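Long-range contacts in exocyst complex component EXO70 (Saccharomyces cerevisiae, PDB 2B1E), which helps assemble the exocyst, the complex that tethers secretory vesicles to sites of exocytosis, and binds phosphatidylinositol 4,5-bisphosphate and the small GTPase RHO3: residues A[339-343]-A[370-374]; A[243-247]-A[281-286]; A[45-49]-A[129-133]. All coordinates share one frame; numbering follows the deposited sequence.

Overall arrangement
EXO70 is an elongated, almost wholly helical rod, and the three contacts sample it at two places. Along the chain interaction 3 closes first, then interaction 2, then interaction 1. Interaction 3 joins helix 38-56 to the end of helix 117-132 near the N-terminal tip, its centre about 69 Å from that of interaction 1 and about 58 Å from that of interaction 2. The other two lie mid-rod, centres about 15 Å apart, and touch: F371 of interaction 1 packs on F286 of interaction 2, so helices 268-299 and 364-391 share one aromatic core. Interaction 3 touches neither of the other two, consistent with local packing along the rod.

Interaction 1 (A[339-343]-A[370-374]); sequences RENWL and CFISD
D374 OD2 is gripped from two sides by the 339-343 loop: W342 NE1 donates to it at 2.9 Å, and R339 NE lies 2.6 Å from it in a salt bridge whose hydrogen bond is bent and weak. The indole bond is much the straighter, at 156°; it runs in the ring plane and meets the anti lone pair of OD2, although ring and carboxylate planes stand 63° apart. R339 reaches the acid with an extended chain, which carries CD and NE past C370 SG. NH2 of the same arginine, at 3.0 Å, approaches D374 OD1 from above the carboxylate plane while OD1 stays in the guanidinium plane. L343 CD1 lies over one guanidinium face, toward its rim, and L343 CD2 touches D374 OD2 at 3.7 Å.

Beside the polar cluster, the indole meets F371 on one face and R339 O on the other. F371 turns its edge to the ring, CD1 sitting 3.8 Å from W342 CD2 with the planes at 74°, and F371 CB makes a CH-pi contact over the six-membered ring. R339 O lies 3.3 Å above the opposite face of W342, offset toward the rim. Outside the two segments, R444 of helix 440-473 forms a second salt bridge with D374 OD1, and Y352 offers its ring to R339 in a cation-pi contact.

Helix 364-391 therefore buries an acid with two arginines and an indole N-H as partners; these probably keep it ionised and hold its carboxylate against rotation, tying the connecting loop to the helix.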
loop_
_atom_site.group_PDB
_atom_site.type_symbol
_atom_site.label_atom_id
_atom_site.label_comp_id
_atom_site.label_asym_id
_atom_site.label_seq_id
_atom_site.Cartn_x
_atom_site.Cartn_y
_atom_site.Cartn_z
ATOM N N ARG A 339 1.376 15.565 -0.124
ATOM C CA ARG A 339 1.520 15.725 -1.563
ATOM C C ARG A 339 2.960 16.108 -1.898
ATOM O O ARG A 339 3.467 15.781 -2.969
ATOM C CB ARG A 339 0.558 16.809 -2.051
ATOM C CG ARG A 339 0.589 17.085 -3.544
ATOM C CD ARG A 339 -0.592 17.967 -3.932
ATOM N NE ARG A 339 -0.672 18.206 -5.370
ATOM C CZ ARG A 339 -0.254 19.314 -5.973
ATOM N NH1 ARG A 339 0.277 20.300 -5.263
ATOM N NH2 ARG A 339 -0.368 19.436 -7.289
ATOM N N GLU A 340 3.615 16.798 -0.972
ATOM C CA GLU A 340 4.991 17.221 -1.180
ATOM C C GLU A 340 5.970 16.067 -1.023
ATOM O O GLU A 340 7.167 16.225 -1.255
ATOM C CB GLU A 340 5.341 18.353 -0.213
ATOM C CG GLU A 340 4.447 19.571 -0.382
ATOM C CD GLU A 340 4.831 20.717 0.531
ATOM O OE1 GLU A 340 4.886 20.501 1.760
ATOM O OE2 GLU A 340 5.072 21.833 0.020
ATOM N N ASN A 341 5.458 14.903 -0.636
ATOM C CA ASN A 341 6.297 13.720 -0.469
ATOM C C ASN A 341 6.524 13.011 -1.802
ATOM O O ASN A 341 7.458 12.219 -1.939
ATOM C CB ASN A 341 5.665 12.739 0.528
ATOM C CG ASN A 341 5.861 13.159 1.974
ATOM O OD1 ASN A 341 5.427 12.465 2.897
ATOM N ND2 ASN A 341 6.520 14.296 2.180
ATOM N N TRP A 342 5.669 13.292 -2.783
ATOM C CA TRP A 342 5.802 12.666 -4.093
ATOM C C TRP A 342 6.084 13.665 -5.215
ATOM O O TRP A 342 6.459 13.269 -6.317
ATOM C CB TRP A 342 4.550 11.836 -4.423
ATOM C CG TRP A 342 3.276 12.623 -4.602
ATOM C CD1 TRP A 342 3.019 13.559 -5.559
ATOM C CD2 TRP A 342 2.071 12.497 -3.831
ATOM N NE1 TRP A 342 1.732 14.022 -5.437
ATOM C CE2 TRP A 342 1.126 13.388 -4.384
ATOM C CE3 TRP A 342 1.699 11.715 -2.727
ATOM C CZ2 TRP A 342 -0.172 13.522 -3.873
ATOM C CZ3 TRP A 342 0.405 11.846 -2.217
ATOM C CH2 TRP A 342 -0.514 12.744 -2.792
ATOM N N LEU A 343 5.905 14.953 -4.942
ATOM C CA LEU A 343 6.167 15.977 -5.951
ATOM C C LEU A 343 7.632 16.395 -5.929
ATOM O O LEU A 343 8.297 16.311 -4.896
ATOM C CB LEU A 343 5.300 17.218 -5.712
ATOM C CG LEU A 343 3.790 17.129 -5.936
ATOM C CD1 LEU A 343 3.168 18.489 -5.660
ATOM C CD2 LEU A 343 3.495 16.694 -7.359
ATOM N N CYS A 370 -5.621 12.990 -5.452
ATOM C CA CYS A 370 -4.681 14.046 -5.795
ATOM C C CYS A 370 -3.453 13.431 -6.457
ATOM O O CYS A 370 -2.967 13.933 -7.473
ATOM C CB CYS A 370 -4.270 14.827 -4.542
ATOM S SG CYS A 370 -3.368 16.366 -4.889
ATOM N N PHE A 371 -2.957 12.339 -5.882
ATOM C CA PHE A 371 -1.790 11.650 -6.425
ATOM C C PHE A 371 -2.000 11.233 -7.877
ATOM O O PHE A 371 -1.131 11.436 -8.719
ATOM C CB PHE A 371 -1.469 10.396 -5.603
ATOM C CG PHE A 371 -0.431 9.515 -6.236
ATOM C CD1 PHE A 371 0.893 9.930 -6.325
ATOM C CD2 PHE A 371 -0.789 8.292 -6.795
ATOM C CE1 PHE A 371 1.846 9.144 -6.963
ATOM C CE2 PHE A 371 0.160 7.495 -7.438
ATOM C CZ PHE A 371 1.481 7.924 -7.523
ATOM N N ILE A 372 -3.147 10.629 -8.165
ATOM C CA ILE A 372 -3.424 10.189 -9.523
ATOM C C ILE A 372 -3.491 11.399 -10.447
ATOM O O ILE A 372 -2.913 11.388 -11.533
ATOM C CB ILE A 372 -4.756 9.417 -9.605
ATOM C CG1 ILE A 372 -4.783 8.316 -8.537
ATOM C CG2 ILE A 372 -4.932 8.822 -10.992
ATOM C CD1 ILE A 372 -3.555 7.429 -8.521
ATOM N N SER A 373 -4.193 12.436 -10.000
ATOM C CA SER A 373 -4.339 13.664 -10.773
ATOM C C SER A 373 -2.974 14.322 -10.965
ATOM O O SER A 373 -2.686 14.863 -12.031
ATOM C CB SER A 373 -5.299 14.632 -10.065
ATOM O OG SER A 373 -6.648 14.182 -10.145
ATOM N N ASP A 374 -2.135 14.270 -9.935
ATOM C CA ASP A 374 -0.800 14.855 -10.025
ATOM C C ASP A 374 0.027 14.099 -11.063
ATOM O O ASP A 374 0.800 14.703 -11.808
ATOM C CB ASP A 374 -0.094 14.808 -8.668
ATOM C CG ASP A 374 -0.542 15.921 -7.740
ATOM O OD1 ASP A 374 -1.344 16.775 -8.172
ATOM O OD2 ASP A 374 -0.083 15.945 -6.578
#

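Interaction 2 (A[243-247]-A[281-286]); sequences GFFSF and VTQSLF
L285 CD2 touches both F244 and F247; the leucine has the largest share of any residue in the contact, and this methyl does most of its touching. F244 crosses the leucine at about a right angle and offers its ring edge, with CD2 3.5 Å from L285 CD2. The F247 ring slants past the same methyl, which lies 3.8 Å from F247 CZ. A chi1 of -163° swings the L285 side chain away from its own N, and it reaches across to 243-247 with CD2. F247 CZ also meets F286 CZ at 4.2 Å, the F286 carbon lying close to the F247 ring plane.

One turn earlier on helix 268-299, at T282, the backbones come closer: T282 CG2 sits 3.4 Å from S246 OG and 3.6 Å from S246 CB. That serine hydroxyl is turned back to its own chain, where it donates to G243 O at 2.8 Å, almost in line with the C=O; S246 N shares the same acceptor. F323 and Y326 meet the F244 ring, while C330 and A333 of helix 327-333 touch F247.

This is apolar helix-to-helix packing with an aromatic lining, typical of the stacked helical bundles that build the EXO70 rod.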
loop_
_atom_site.group_PDB
_atom_site.type_symbol
_atom_site.label_atom_id
_atom_site.label_comp_id
_atom_site.label_asym_id
_atom_site.label_seq_id
_atom_site.Cartn_x
_atom_site.Cartn_y
_atom_site.Cartn_z
ATOM N N GLY A 243 7.110 -4.706 -6.544
ATOM C CA GLY A 243 7.082 -3.510 -5.721
ATOM C C GLY A 243 5.762 -3.304 -5.000
ATOM O O GLY A 243 5.730 -2.783 -3.886
ATOM N N PHE A 244 4.667 -3.701 -5.637
ATOM C CA PHE A 244 3.348 -3.559 -5.034
ATOM C C PHE A 244 3.167 -4.603 -3.944
ATOM O O PHE A 244 2.182 -4.581 -3.206
ATOM C CB PHE A 244 2.259 -3.719 -6.097
ATOM C CG PHE A 244 2.195 -2.578 -7.069
ATOM C CD1 PHE A 244 1.913 -2.805 -8.410
ATOM C CD2 PHE A 244 2.417 -1.272 -6.644
ATOM C CE1 PHE A 244 1.857 -1.748 -9.311
ATOM C CE2 PHE A 244 2.360 -0.209 -7.538
ATOM C CZ PHE A 244 2.082 -0.448 -8.874
ATOM N N PHE A 245 4.126 -5.519 -3.850
ATOM C CA PHE A 245 4.071 -6.561 -2.837
ATOM C C PHE A 245 4.173 -5.919 -1.462
ATOM O O PHE A 245 3.695 -6.470 -0.469
ATOM C CB PHE A 245 5.215 -7.558 -3.027
ATOM C CG PHE A 245 5.213 -8.674 -2.021
ATOM C CD1 PHE A 245 4.090 -9.483 -1.868
ATOM C CD2 PHE A 245 6.325 -8.911 -1.220
ATOM C CE1 PHE A 245 4.075 -10.506 -0.933
ATOM C CE2 PHE A 245 6.317 -9.937 -0.280
ATOM C CZ PHE A 245 5.188 -10.735 -0.137
ATOM N N SER A 246 4.796 -4.748 -1.414
ATOM C CA SER A 246 4.963 -4.018 -0.168
ATOM C C SER A 246 3.614 -3.770 0.503
ATOM O O SER A 246 3.518 -3.753 1.730
ATOM C CB SER A 246 5.666 -2.687 -0.428
ATOM O OG SER A 246 4.919 -1.889 -1.325
ATOM N N PHE A 247 2.572 -3.574 -0.299
ATOM C CA PHE A 247 1.241 -3.341 0.252
ATOM C C PHE A 247 0.783 -4.549 1.064
ATOM O O PHE A 247 0.124 -4.396 2.095
ATOM C CB PHE A 247 0.226 -3.063 -0.863
ATOM C CG PHE A 247 0.415 -1.737 -1.550
ATOM C CD1 PHE A 247 0.637 -0.577 -0.810
ATOM C CD2 PHE A 247 0.330 -1.640 -2.937
ATOM C CE1 PHE A 247 0.766 0.661 -1.441
ATOM C CE2 PHE A 247 0.458 -0.409 -3.577
ATOM C CZ PHE A 247 0.676 0.744 -2.828
ATOM N N VAL A 281 9.555 2.174 1.922
ATOM C CA VAL A 281 9.388 1.584 0.606
ATOM C C VAL A 281 8.053 1.920 -0.054
ATOM O O VAL A 281 8.024 2.314 -1.222
ATOM C CB VAL A 281 9.554 0.057 0.674
ATOM C CG1 VAL A 281 9.293 -0.566 -0.688
ATOM C CG2 VAL A 281 10.962 -0.279 1.143
ATOM N N THR A 282 6.950 1.767 0.675
ATOM C CA THR A 282 5.647 2.070 0.089
ATOM C C THR A 282 5.540 3.559 -0.224
ATOM O O THR A 282 4.915 3.944 -1.212
ATOM C CB THR A 282 4.470 1.670 1.016
ATOM O OG1 THR A 282 4.530 2.432 2.225
ATOM C CG2 THR A 282 4.522 0.187 1.342
ATOM N N GLN A 283 6.153 4.394 0.611
ATOM C CA GLN A 283 6.113 5.837 0.386
ATOM C C GLN A 283 6.930 6.200 -0.848
ATOM O O GLN A 283 6.554 7.086 -1.612
ATOM C CB GLN A 283 6.655 6.606 1.597
ATOM C CG GLN A 283 6.673 8.122 1.384
ATOM C CD GLN A 283 7.326 8.887 2.521
ATOM O OE1 GLN A 283 6.843 8.879 3.654
ATOM N NE2 GLN A 283 8.433 9.557 2.221
ATOM N N SER A 284 8.052 5.516 -1.037
ATOM C CA SER A 284 8.909 5.777 -2.184
ATOM C C SER A 284 8.236 5.267 -3.448
ATOM O O SER A 284 8.539 5.710 -4.552
ATOM C CB SER A 284 10.259 5.083 -2.005
ATOM O OG SER A 284 10.930 5.571 -0.858
ATOM N N LEU A 285 7.315 4.327 -3.276
ATOM C CA LEU A 285 6.603 3.756 -4.406
ATOM C C LEU A 285 5.862 4.861 -5.165
ATOM O O LEU A 285 5.812 4.859 -6.394
ATOM C CB LEU A 285 5.622 2.693 -3.908
ATOM C CG LEU A 285 5.075 1.717 -4.948
ATOM C CD1 LEU A 285 6.232 1.029 -5.652
ATOM C CD2 LEU A 285 4.172 0.693 -4.266
ATOM N N PHE A 286 5.306 5.814 -4.420
ATOM C CA PHE A 286 4.567 6.927 -5.009
ATOM C C PHE A 286 5.506 7.974 -5.596
ATOM O O PHE A 286 5.352 8.384 -6.748
ATOM C CB PHE A 286 3.665 7.564 -3.951
ATOM C CG PHE A 286 2.537 6.675 -3.512
ATOM C CD1 PHE A 286 1.313 6.713 -4.165
ATOM C CD2 PHE A 286 2.718 5.759 -2.479
ATOM C CE1 PHE A 286 0.284 5.850 -3.800
ATOM C CE2 PHE A 286 1.695 4.892 -2.108
ATOM C CZ PHE A 286 0.477 4.937 -2.770
#

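Interaction 3 (A[45-49]-A[129-133])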
loop_
_atom_site.group_PDB
_atom_site.type_symbol
_atom_site.label_atom_id
_atom_site.label_comp_id
_atom_site.label_asym_id
_atom_site.label_seq_id
_atom_site.Cartn_x
_atom_site.Cartn_y
_atom_site.Cartn_z
ATOM N N VAL A 45 4.529 -37.358 47.504
ATOM C CA VAL A 45 5.822 -36.689 47.480
ATOM C C VAL A 45 5.813 -35.590 48.561
ATOM O O VAL A 45 6.817 -35.371 49.233
ATOM C CB VAL A 45 6.110 -36.086 46.096
ATOM C CG1 VAL A 45 7.470 -35.406 46.094
ATOM C CG2 VAL A 45 6.098 -37.205 45.032
ATOM N N HIS A 46 4.683 -34.906 48.737
ATOM C CA HIS A 46 4.603 -33.860 49.766
ATOM C C HIS A 46 4.842 -34.481 51.154
ATOM O O HIS A 46 5.518 -33.889 51.997
ATOM C CB HIS A 46 3.228 -33.156 49.767
ATOM C CG HIS A 46 3.009 -32.212 48.622
ATOM N ND1 HIS A 46 3.976 -31.338 48.177
ATOM C CD2 HIS A 46 1.914 -31.979 47.855
ATOM C CE1 HIS A 46 3.490 -30.610 47.187
ATOM N NE2 HIS A 46 2.240 -30.979 46.971
ATOM N N LYS A 47 4.275 -35.662 51.396
ATOM C CA LYS A 47 4.459 -36.336 52.683
ATOM C C LYS A 47 5.944 -36.554 52.954
ATOM O O LYS A 47 6.422 -36.329 54.059
ATOM C CB LYS A 47 3.748 -37.695 52.699
ATOM C CG LYS A 47 2.231 -37.640 52.864
ATOM C CD LYS A 47 1.844 -37.547 54.331
ATOM C CE LYS A 47 0.333 -37.597 54.517
ATOM N NZ LYS A 47 -0.037 -37.584 55.965
ATOM N N LEU A 48 6.672 -37.005 51.937
ATOM C CA LEU A 48 8.105 -37.263 52.081
ATOM C C LEU A 48 8.868 -35.975 52.360
ATOM O O LEU A 48 9.762 -35.929 53.213
ATOM C CB LEU A 48 8.642 -37.915 50.809
ATOM C CG LEU A 48 8.063 -39.290 50.466
ATOM C CD1 LEU A 48 8.458 -39.656 49.043
ATOM C CD2 LEU A 48 8.555 -40.338 51.454
ATOM N N ASP A 49 8.510 -34.939 51.611
ATOM C CA ASP A 49 9.123 -33.633 51.731
ATOM C C ASP A 49 8.924 -33.098 53.146
ATOM O O ASP A 49 9.876 -32.647 53.794
ATOM C CB ASP A 49 8.486 -32.682 50.717
ATOM C CG ASP A 49 9.502 -31.803 50.032
ATOM O OD1 ASP A 49 10.670 -31.800 50.477
ATOM O OD2 ASP A 49 9.136 -31.116 49.053
ATOM N N TYR A 129 2.682 -27.532 41.414
ATOM C CA TYR A 129 3.543 -28.333 42.275
ATOM C C TYR A 129 4.958 -27.727 42.306
ATOM O O TYR A 129 5.527 -27.481 43.374
ATOM C CB TYR A 129 3.648 -29.772 41.752
ATOM C CG TYR A 129 4.626 -30.605 42.562
ATOM C CD1 TYR A 129 4.223 -31.265 43.727
ATOM C CD2 TYR A 129 5.980 -30.667 42.204
ATOM C CE1 TYR A 129 5.146 -31.965 44.516
ATOM C CE2 TYR A 129 6.894 -31.353 42.977
ATOM C CZ TYR A 129 6.476 -31.998 44.129
ATOM O OH TYR A 129 7.407 -32.662 44.884
ATOM N N PHE A 130 5.538 -27.492 41.136
ATOM C CA PHE A 130 6.895 -26.962 41.104
ATOM C C PHE A 130 7.029 -25.503 41.521
ATOM O O PHE A 130 8.078 -25.096 42.036
ATOM C CB PHE A 130 7.530 -27.217 39.740
ATOM C CG PHE A 130 7.970 -28.645 39.551
ATOM C CD1 PHE A 130 8.991 -29.180 40.342
ATOM C CD2 PHE A 130 7.348 -29.462 38.614
ATOM C CE1 PHE A 130 9.384 -30.514 40.202
ATOM C CE2 PHE A 130 7.733 -30.789 38.466
ATOM C CZ PHE A 130 8.753 -31.317 39.263
ATOM N N HIS A 131 5.988 -24.709 41.306
ATOM C CA HIS A 131 6.045 -23.321 41.748
ATOM C C HIS A 131 5.979 -23.382 43.268
ATOM O O HIS A 131 6.563 -22.556 43.959
ATOM C CB HIS A 131 4.873 -22.517 41.177
ATOM C CG HIS A 131 5.132 -21.989 39.800
ATOM N ND1 HIS A 131 5.829 -20.821 39.572
ATOM C CD2 HIS A 131 4.861 -22.510 38.579
ATOM C CE1 HIS A 131 5.978 -20.648 38.270
ATOM N NE2 HIS A 131 5.401 -21.659 37.645
ATOM N N GLY A 132 5.287 -24.393 43.782
ATOM C CA GLY A 132 5.175 -24.551 45.220
ATOM C C GLY A 132 6.447 -25.056 45.880
ATOM O O GLY A 132 6.641 -24.877 47.091
ATOM N N ASN A 133 7.321 -25.681 45.096
ATOM C CA ASN A 133 8.573 -26.222 45.620
ATOM C C ASN A 133 9.835 -25.524 45.131
ATOM O O ASN A 133 10.840 -26.176 44.833
ATOM C CB ASN A 133 8.678 -27.714 45.307
ATOM C CG ASN A 133 7.884 -28.557 46.272
ATOM O OD1 ASN A 133 8.198 -28.618 47.465
ATOM N ND2 ASN A 133 6.837 -29.211 45.768
HETATM O O HOH W 1 6.746 -31.554 47.683
#
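Y129 swings its ring toward helix 38-56 because CG stands trans to the backbone N (chi1 175°), while H46 has CG trans to its carbonyl carbon instead (chi1 -74°); these two settings bring H46 CE1 within 3.4 Å of Y129 CE1, and the two side chains run past each other in opposite directions. The meeting belongs to the helical-bundle packing of the N-terminal tip, where the end of helix 117-132 lies against helix 38-56. The rings meet obliquely, their planes 31° apart. V45 crosses the tyrosine at about a right angle, its CG1 lying 4.1 Å from Y129 CZ. The phenol oxygen has its own partner in E83 of helix 66-94, so Y129 bridges three helices.

Replacing Y129 by alanine is likely to leave E83 and a bound water without the phenol oxygen and to open a gap beside V45 and H46. N133 turns its amide back to the backbone of the preceding turn, ND2 donating to Y129 O at 3.2 Å from above the carbonyl plane.

That one water draws the polar groups together: it donates to D49 OD2 at 2.8 Å and to Y129 OH at 3.1 Å, and accepts a weak bond from N133 ND2. The same water is hydrogen-bonded to H46 ND1, 2.8 Å away.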